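Local coordinates for protein first ORF in transposon ISC1904 (Sulfolobus solfataricus, PDB 3ILX) that is the resolvase-like domain of a transposon-encoded protein, probably a serine recombinase that binds DNA and exchanges strands, at residues P72-R77 with K102-E107; I6-V11 with M47-F52. All blocks are in the same frame, centred on the assembly; numbering follows the deposited sequence.

Contact 1. Residues P72-R77 with K102-E107; sequences PDRLVR and KTPEEE
R74 and R77 reach from the short helix 72-75 and the loop after it to E107, in the first turn of helix 105-125, and with D73 they build a salt-bridge network. The sequence DRLVR fits the Asp-Arg-x-x-Arg motif of serine recombinases, whose arginines line the catalytic pocket, so this contact probably borders that site. The ionic links differ in length and directness. R74 NH2 points an almost straight N-H (166°) at the syn side of E107 OE1, 2.7 Å away, from somewhat out of the carboxylate plane. The oxygen lies in the guanidinium plane, yet the guanidinium and carboxylate planes are 62° apart, so the pair is not a flat two-pronged bridge. R77 is a looser partner, its NH2 standing 3.6 Å from E107 OE2; that oxygen is held more firmly by R10, and R77 NE pairs with D111. Bends at chi2 (65°) and chi3 curl the R77 chain back, and its NH1 makes a weak bond of 3.0 Å to D73 OD2. Two uncharged groups complete the set: T103 OG1 donates to D73 OD2 in a very short bond whose exact length is doubtful, and a water accepts from R74 NH1 while donating to E107 OE1. The T103 methyl CG2 lies at the edge of the R77 guanidinium, 3.6 Å from NH2.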
ATOM      1  N   PRO A  72       6.850  -4.001  11.171  1.00 28.15           N
ATOM      2  CA  PRO A  72       6.633  -3.526   9.794  1.00 28.10           C
ATOM      3  C   PRO A  72       5.558  -2.417   9.645  1.00 29.07           C
ATOM      4  O   PRO A  72       5.781  -1.442   8.882  1.00 27.98           O
ATOM      5  CB  PRO A  72       6.246  -4.813   9.025  1.00 28.29           C
ATOM      6  CG  PRO A  72       6.973  -5.957   9.847  1.00 28.14           C
ATOM      7  CD  PRO A  72       6.787  -5.479  11.280  1.00 28.63           C
ATOM      8  N   ASP A  73       4.438  -2.526  10.384  1.00 29.16           N
ATOM      9  CA  ASP A  73       3.349  -1.518  10.220  1.00 28.88           C
ATOM     10  C   ASP A  73       3.687  -0.131  10.784  1.00 28.95           C
ATOM     11  O   ASP A  73       2.971   0.845  10.522  1.00 28.23           O
ATOM     12  CB  ASP A  73       1.971  -2.028  10.675  1.00 28.35           C
ATOM     13  CG  ASP A  73       1.696  -1.773  12.145  1.00 31.47           C
ATOM     14  OD1 ASP A  73       2.648  -1.460  12.899  1.00 35.14           O
ATOM     15  OD2 ASP A  73       0.515  -1.903  12.558  1.00 33.81           O
ATOM     16  N   ARG A  74       4.820  -0.012  11.482  1.00 28.49           N
ATOM     17  CA  ARG A  74       5.328   1.331  11.764  1.00 29.02           C
ATOM     18  C   ARG A  74       5.584   2.118  10.474  1.00 29.10           C
ATOM     19  O   ARG A  74       5.283   3.326  10.404  1.00 29.81           O
ATOM     20  CB  ARG A  74       6.591   1.291  12.625  1.00 29.53           C
ATOM     21  CG  ARG A  74       6.372   0.711  14.062  1.00 26.60           C
ATOM     22  CD  ARG A  74       5.259   1.489  14.799  1.00 29.94           C
ATOM     23  NE  ARG A  74       3.920   0.947  14.548  1.00 29.05           N
ATOM     24  CZ  ARG A  74       2.790   1.471  15.032  1.00 32.00           C
ATOM     25  NH1 ARG A  74       2.826   2.601  15.760  1.00 28.69           N
ATOM     26  NH2 ARG A  74       1.614   0.870  14.782  1.00 30.33           N
ATOM     27  N   LEU A  75       6.122   1.454   9.456  1.00 28.57           N
ATOM     28  CA  LEU A  75       6.425   2.149   8.183  1.00 28.99           C
ATOM     29  C   LEU A  75       5.189   2.428   7.362  1.00 28.98           C
ATOM     30  O   LEU A  75       4.974   3.565   6.928  1.00 31.03           O
ATOM     31  CB  LEU A  75       7.484   1.398   7.331  1.00 28.11           C
ATOM     32  CG  LEU A  75       8.903   1.739   7.814  1.00 31.37           C
ATOM     33  CD1 LEU A  75       9.953   0.688   7.335  1.00 29.61           C
ATOM     34  CD2 LEU A  75       9.295   3.191   7.431  1.00 28.77           C
ATOM     35  N   VAL A  76       4.401   1.390   7.102  1.00 28.44           N
ATOM     36  CA  VAL A  76       3.192   1.510   6.282  1.00 28.26           C
ATOM     37  C   VAL A  76       2.198   0.444   6.674  1.00 28.03           C
ATOM     38  O   VAL A  76       2.582  -0.616   7.216  1.00 28.40           O
ATOM     39  CB  VAL A  76       3.461   1.311   4.745  1.00 28.39           C
ATOM     40  CG1 VAL A  76       4.096   2.552   4.123  1.00 29.10           C
ATOM     41  CG2 VAL A  76       4.321   0.063   4.487  1.00 29.49           C
ATOM     42  N   ARG A  77       0.934   0.697   6.377  1.00 28.41           N
ATOM     43  CA  ARG A  77      -0.115  -0.316   6.550  1.00 28.97           C
ATOM     44  C   ARG A  77      -0.171  -1.249   5.328  1.00 28.86           C
ATOM     45  O   ARG A  77      -0.474  -2.414   5.463  1.00 28.90           O
ATOM     46  CB  ARG A  77      -1.462   0.388   6.782  1.00 28.85           C
ATOM     47  CG  ARG A  77      -2.741  -0.485   6.783  1.00 28.68           C
ATOM     48  CD  ARG A  77      -2.764  -1.473   7.925  1.00 29.27           C
ATOM     49  NE  ARG A  77      -2.665  -0.787   9.216  1.00 31.28           N
ATOM     50  CZ  ARG A  77      -2.036  -1.263  10.297  1.00 33.55           C
ATOM     51  NH1 ARG A  77      -1.436  -2.467  10.298  1.00 30.80           N
ATOM     52  NH2 ARG A  77      -2.001  -0.518  11.402  1.00 32.69           N
ATOM     53  N   LYS A 102       2.688  -5.067  16.594  1.00 31.91           N
ATOM     54  CA  LYS A 102       2.081  -4.954  17.906  1.00 33.02           C
ATOM     55  C   LYS A 102       1.167  -3.723  17.959  1.00 32.04           C
ATOM     56  O   LYS A 102       1.123  -3.007  18.941  1.00 33.38           O
ATOM     57  CB  LYS A 102       3.186  -4.922  18.989  1.00 33.48           C
ATOM     58  CG  LYS A 102       3.802  -6.285  19.274  1.00 36.45           C
ATOM     59  CD  LYS A 102       2.693  -7.316  19.630  1.00 40.96           C
ATOM     60  CE  LYS A 102       3.236  -8.674  20.068  1.00 43.75           C
ATOM     61  NZ  LYS A 102       3.901  -9.402  18.937  1.00 46.06           N
ATOM     62  N   THR A 103       0.475  -3.467  16.858  1.00 31.59           N
ATOM     63  CA  THR A 103      -0.481  -2.359  16.718  1.00 30.43           C
ATOM     64  C   THR A 103      -1.519  -2.264  17.839  1.00 29.18           C
ATOM     65  O   THR A 103      -2.168  -3.265  18.148  1.00 29.45           O
ATOM     66  CB  THR A 103      -1.242  -2.574  15.438  1.00 30.77           C
ATOM     67  OG1 THR A 103      -0.349  -3.159  14.480  1.00 33.49           O
ATOM     68  CG2 THR A 103      -1.792  -1.264  14.877  1.00 29.54           C
ATOM     69  N   PRO A 104      -1.711  -1.061  18.439  1.00 28.45           N
ATOM     70  CA  PRO A 104      -2.842  -0.874  19.365  1.00 27.76           C
ATOM     71  C   PRO A 104      -4.191  -1.073  18.673  1.00 27.40           C
ATOM     72  O   PRO A 104      -4.347  -0.774  17.477  1.00 26.97           O
ATOM     73  CB  PRO A 104      -2.709   0.592  19.795  1.00 27.58           C
ATOM     74  CG  PRO A 104      -1.271   0.928  19.541  1.00 27.33           C
ATOM     75  CD  PRO A 104      -0.957   0.195  18.277  1.00 28.05           C
ATOM     76  N   GLU A 105      -5.164  -1.544  19.443  1.00 27.21           N
ATOM     77  CA  GLU A 105      -6.478  -1.833  18.927  1.00 27.21           C
ATOM     78  C   GLU A 105      -7.067  -0.602  18.256  1.00 26.89           C
ATOM     79  O   GLU A 105      -7.591  -0.697  17.147  1.00 27.20           O
ATOM     80  CB  GLU A 105      -7.398  -2.313  20.051  1.00 26.96           C
ATOM     81  CG  GLU A 105      -8.854  -2.422  19.605  1.00 30.25           C
ATOM     82  CD  GLU A 105      -9.700  -3.228  20.553  1.00 33.00           C
ATOM     83  OE1 GLU A 105      -9.152  -3.803  21.511  1.00 38.29           O
ATOM     84  OE2 GLU A 105     -10.917  -3.309  20.326  1.00 35.92           O
ATOM     85  N   GLU A 106      -6.986   0.533  18.937  1.00 26.83           N
ATOM     86  CA  GLU A 106      -7.531   1.802  18.440  1.00 27.19           C
ATOM     87  C   GLU A 106      -6.976   2.148  17.059  1.00 25.77           C
ATOM     88  O   GLU A 106      -7.685   2.728  16.242  1.00 25.16           O
ATOM     89  CB  GLU A 106      -7.211   2.936  19.432  1.00 27.73           C
ATOM     90  CG  GLU A 106      -7.725   4.323  19.021  1.00 33.09           C
ATOM     91  CD  GLU A 106      -7.147   5.477  19.863  1.00 40.38           C
ATOM     92  OE1 GLU A 106      -6.670   5.247  21.003  1.00 43.18           O
ATOM     93  OE2 GLU A 106      -7.173   6.629  19.370  1.00 43.74           O
ATOM     94  N   GLU A 107      -5.709   1.806  16.823  1.00 25.13           N
ATOM     95  CA  GLU A 107      -5.038   2.174  15.583  1.00 24.50           C
ATOM     96  C   GLU A 107      -5.633   1.338  14.438  1.00 24.30           C
ATOM     97  O   GLU A 107      -5.992   1.876  13.377  1.00 23.24           O
ATOM     98  CB  GLU A 107      -3.506   2.009  15.670  1.00 24.54           C
ATOM     99  CG  GLU A 107      -2.826   2.215  14.283  1.00 23.67           C
ATOM    100  CD  GLU A 107      -1.293   2.195  14.299  1.00 24.14           C
ATOM    101  OE1 GLU A 107      -0.699   2.090  15.388  1.00 23.71           O
ATOM    102  OE2 GLU A 107      -0.682   2.288  13.200  1.00 23.00           O
TER
HETATM  103  O   HOH W   1       0.291   3.938  16.826  1.00 31.76           O

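Contact 2. Residues I6-V11 with M47-F52; sequences ILYARV and MKRKGF
Strand 4-11 of the central parallel sheet meets the N-terminal end of helix 50-60 where Y8 and R49 touch. With CG anti to the backbone N (chi1 -179°), the Y8 ring projects from the strand toward the helix and brings its hydroxyl to R49. R49 NH2 donates to Y8 OH over 2.9 Å in a bent bond (137°), the oxygen tilted out of the guanidinium plane; ring and guanidinium are turned 71° apart. The same hydroxyl is bonded to D40 OD2, and the other oxygen of that carboxylate takes the G51 N-H, so D40 ties the tyrosine to the first turn of the helix. The ring edge lies along that turn, with Y8 CE1 4.1 Å from G51 C, while F52 CB sits 3.8 Å from Y8 OH. Replacing Y8 by alanine removes the ring and hydroxyl, which would probably leave R49 NH2 and D40 OD2 each short of a partner and open a gap beside G51 and F52. This is the resolvase-type alpha/beta fold, and Y8, R10 and V11 belong to a YxRVSS sequence that resembles the serine-bearing motif of serine recombinases. R49, at the N-cap position of the helix, is held from several directions: NE bonds to N46 O, NH2 also bonds to L75 O, and F52 CB lies over one face of the guanidinium, toward its rim, with R49 NH1 3.7 Å above the F52 ring plane, also toward the rim. R10 crosses R49 at about a right angle, its CD 3.6 Å from R49 NH2. The charged end of R10 turns instead to E107, with NH1 donating to G42 O and NH2 also to D73 O.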
ATOM      1  N   ILE A   6      19.288   4.916  10.187  1.00 26.24           N
ATOM      2  CA  ILE A   6      18.127   5.714  10.568  1.00 26.44           C
ATOM      3  C   ILE A   6      17.095   4.907  11.353  1.00 26.63           C
ATOM      4  O   ILE A   6      16.672   3.807  10.918  1.00 27.62           O
ATOM      5  CB  ILE A   6      17.426   6.258   9.310  1.00 26.71           C
ATOM      6  CG1 ILE A   6      18.408   7.072   8.436  1.00 27.56           C
ATOM      7  CG2 ILE A   6      16.226   7.125   9.680  1.00 27.61           C
ATOM      8  CD1 ILE A   6      17.727   7.656   7.145  1.00 28.47           C
ATOM      9  N   LEU A   7      16.665   5.457  12.484  1.00 26.18           N
ATOM     10  CA  LEU A   7      15.553   4.902  13.246  1.00 26.25           C
ATOM     11  C   LEU A   7      14.259   5.586  12.812  1.00 26.84           C
ATOM     12  O   LEU A   7      14.189   6.808  12.714  1.00 27.23           O
ATOM     13  CB  LEU A   7      15.780   5.087  14.739  1.00 26.01           C
ATOM     14  CG  LEU A   7      17.166   4.692  15.239  1.00 26.12           C
ATOM     15  CD1 LEU A   7      17.279   4.933  16.720  1.00 26.70           C
ATOM     16  CD2 LEU A   7      17.470   3.238  14.910  1.00 24.52           C
ATOM     17  N   TYR A   8      13.240   4.789  12.522  1.00 26.58           N
ATOM     18  CA  TYR A   8      11.973   5.372  12.140  1.00 27.10           C
ATOM     19  C   TYR A   8      10.913   4.984  13.167  1.00 27.19           C
ATOM     20  O   TYR A   8      10.701   3.806  13.437  1.00 27.35           O
ATOM     21  CB  TYR A   8      11.543   4.950  10.738  1.00 26.06           C
ATOM     22  CG  TYR A   8      10.227   5.626  10.403  1.00 26.53           C
ATOM     23  CD1 TYR A   8      10.207   6.914   9.904  1.00 23.58           C
ATOM     24  CD2 TYR A   8       9.002   5.003  10.674  1.00 26.35           C
ATOM     25  CE1 TYR A   8       9.022   7.563   9.634  1.00 25.75           C
ATOM     26  CE2 TYR A   8       7.787   5.653  10.387  1.00 27.55           C
ATOM     27  CZ  TYR A   8       7.806   6.924   9.880  1.00 28.09           C
ATOM     28  OH  TYR A   8       6.600   7.581   9.589  1.00 27.85           O
ATOM     29  N   ALA A   9      10.239   5.973  13.739  1.00 26.83           N
ATOM     30  CA  ALA A   9       9.221   5.668  14.736  1.00 26.76           C
ATOM     31  C   ALA A   9       7.936   6.409  14.397  1.00 26.72           C
ATOM     32  O   ALA A   9       7.986   7.512  13.891  1.00 26.66           O
ATOM     33  CB  ALA A   9       9.696   6.057  16.135  1.00 26.27           C
ATOM     34  N   ARG A  10       6.795   5.809  14.715  1.00 26.48           N
ATOM     35  CA  ARG A  10       5.500   6.379  14.359  1.00 27.82           C
ATOM     36  C   ARG A  10       4.421   5.929  15.345  1.00 28.70           C
ATOM     37  O   ARG A  10       4.373   4.760  15.729  1.00 28.54           O
ATOM     38  CB  ARG A  10       5.093   5.930  12.920  1.00 27.83           C
ATOM     39  CG  ARG A  10       3.849   6.687  12.317  1.00 26.69           C
ATOM     40  CD  ARG A  10       3.121   5.925  11.178  1.00 23.76           C
ATOM     41  NE  ARG A  10       2.890   4.485  11.478  1.00 26.23           N
ATOM     42  CZ  ARG A  10       1.806   4.019  12.082  1.00 26.91           C
ATOM     43  NH1 ARG A  10       0.843   4.858  12.506  1.00 24.61           N
ATOM     44  NH2 ARG A  10       1.709   2.715  12.324  1.00 24.97           N
ATOM     45  N   VAL A  11       3.556   6.857  15.732  1.00 29.34           N
ATOM     46  CA  VAL A  11       2.305   6.537  16.405  1.00 30.87           C
ATOM     47  C   VAL A  11       1.159   7.258  15.680  1.00 32.05           C
ATOM     48  O   VAL A  11       1.351   8.335  15.085  1.00 31.89           O
ATOM     49  CB  VAL A  11       2.327   6.922  17.932  1.00 31.22           C
ATOM     50  CG1 VAL A  11       3.419   6.135  18.700  1.00 30.47           C
ATOM     51  CG2 VAL A  11       2.517   8.423  18.126  1.00 31.55           C
HETATM   52  N   MSE A  47      -0.049   8.878   3.262  1.00 29.51           N
HETATM   53  CA  MSE A  47       1.055   8.965   2.296  1.00 29.18           C
HETATM   54  C   MSE A  47       1.702  10.377   2.251  1.00 29.63           C
HETATM   55  O   MSE A  47       2.684  10.597   1.525  1.00 29.50           O
HETATM   56  CB  MSE A  47       0.571   8.558   0.902  1.00 28.61           C
HETATM   57  CG  MSE A  47      -0.019   7.170   0.817  1.00 28.70           C
HETATM   58 SE   MSE A  47       1.430   5.921   0.855  0.50 33.25          SE
HETATM   59  CE  MSE A  47       1.633   5.714   2.793  1.00 23.71           C
ATOM     60  N   LYS A  48       1.165  11.307   3.045  1.00 29.13           N
ATOM     61  CA  LYS A  48       1.731  12.651   3.162  1.00 29.19           C
ATOM     62  C   LYS A  48       2.592  12.867   4.415  1.00 29.12           C
ATOM     63  O   LYS A  48       3.100  13.969   4.634  1.00 28.15           O
ATOM     64  CB  LYS A  48       0.623  13.712   3.049  1.00 29.04           C
ATOM     65  CG  LYS A  48      -0.125  13.652   1.723  1.00 29.76           C
ATOM     66  CD  LYS A  48      -1.352  14.614   1.654  1.00 30.28           C
ATOM     67  CE  LYS A  48      -2.156  14.355   0.391  1.00 31.25           C
ATOM     68  NZ  LYS A  48      -2.994  15.515  -0.129  1.00 35.92           N
ATOM     69  N   ARG A  49       2.778  11.819   5.229  1.00 28.54           N
ATOM     70  CA  ARG A  49       3.659  11.928   6.406  1.00 28.53           C
ATOM     71  C   ARG A  49       5.028  12.524   6.007  1.00 29.22           C
ATOM     72  O   ARG A  49       5.737  11.962   5.156  1.00 28.84           O
ATOM     73  CB  ARG A  49       3.896  10.553   7.029  1.00 28.85           C
ATOM     74  CG  ARG A  49       2.828  10.033   7.998  1.00 26.66           C
ATOM     75  CD  ARG A  49       3.183   8.591   8.437  1.00 24.29           C
ATOM     76  NE  ARG A  49       2.990   7.682   7.327  1.00 25.27           N
ATOM     77  CZ  ARG A  49       3.678   6.562   7.131  1.00 25.67           C
ATOM     78  NH1 ARG A  49       3.393   5.806   6.085  1.00 28.71           N
ATOM     79  NH2 ARG A  49       4.652   6.191   7.951  1.00 24.58           N
ATOM     80  N   LYS A  50       5.397  13.646   6.614  1.00 28.68           N
ATOM     81  CA  LYS A  50       6.679  14.323   6.299  1.00 29.57           C
ATOM     82  C   LYS A  50       7.887  13.471   6.575  1.00 28.80           C
ATOM     83  O   LYS A  50       8.824  13.453   5.786  1.00 28.08           O
ATOM     84  CB  LYS A  50       6.858  15.571   7.144  1.00 29.71           C
ATOM     85  CG  LYS A  50       5.586  16.301   7.385  1.00 32.68           C
ATOM     86  CD  LYS A  50       5.262  17.260   6.274  1.00 36.84           C
ATOM     87  CE  LYS A  50       4.411  18.389   6.858  1.00 37.05           C
ATOM     88  NZ  LYS A  50       3.595  19.119   5.837  1.00 41.42           N
ATOM     89  N   GLY A  51       7.875  12.807   7.730  1.00 28.43           N
ATOM     90  CA  GLY A  51       8.973  11.948   8.114  1.00 28.37           C
ATOM     91  C   GLY A  51       9.137  10.820   7.100  1.00 28.04           C
ATOM     92  O   GLY A  51      10.248  10.590   6.606  1.00 27.97           O
ATOM     93  N   PHE A  52       8.041  10.123   6.779  1.00 27.31           N
ATOM     94  CA  PHE A  52       8.105   8.947   5.891  1.00 26.74           C
ATOM     95  C   PHE A  52       8.565   9.339   4.495  1.00 26.93           C
ATOM     96  O   PHE A  52       9.349   8.611   3.878  1.00 26.39           O
ATOM     97  CB  PHE A  52       6.734   8.276   5.819  1.00 27.46           C
ATOM     98  CG  PHE A  52       6.594   7.231   4.730  1.00 27.85           C
ATOM     99  CD1 PHE A  52       7.025   5.920   4.939  1.00 26.07           C
ATOM    100  CD2 PHE A  52       5.928   7.537   3.537  1.00 28.24           C
ATOM    101  CE1 PHE A  52       6.873   4.963   3.928  1.00 24.07           C
ATOM    102  CE2 PHE A  52       5.739   6.583   2.565  1.00 26.69           C
ATOM    103  CZ  PHE A  52       6.218   5.268   2.781  1.00 25.76           C
TER

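Overall arrangement
Both contacts are buried and meet directly: R10 NH2 of contact 2 forms a salt bridge with E107 OE2 of contact 1, and R74 NH1 probably bonds to R10 O. Contact 2 lies inside the alpha/beta domain, joining strand 4-11 to helix 50-60 through a tyrosine-arginine hydrogen bond and ring packing, while carbonyls outside its segments take further arginine N-H groups. Contact 1 joins the segment after strand 64-69 to the start of helix 105-125, and relies mainly on carboxylate-arginine pairs; only P104 among its touching residues is exposed. Segment 72-77, half of contact 1, also reaches contact 2 through V76 on F52. Each contact reaches the second subunit, R77 meeting its F119 and F52 its I82.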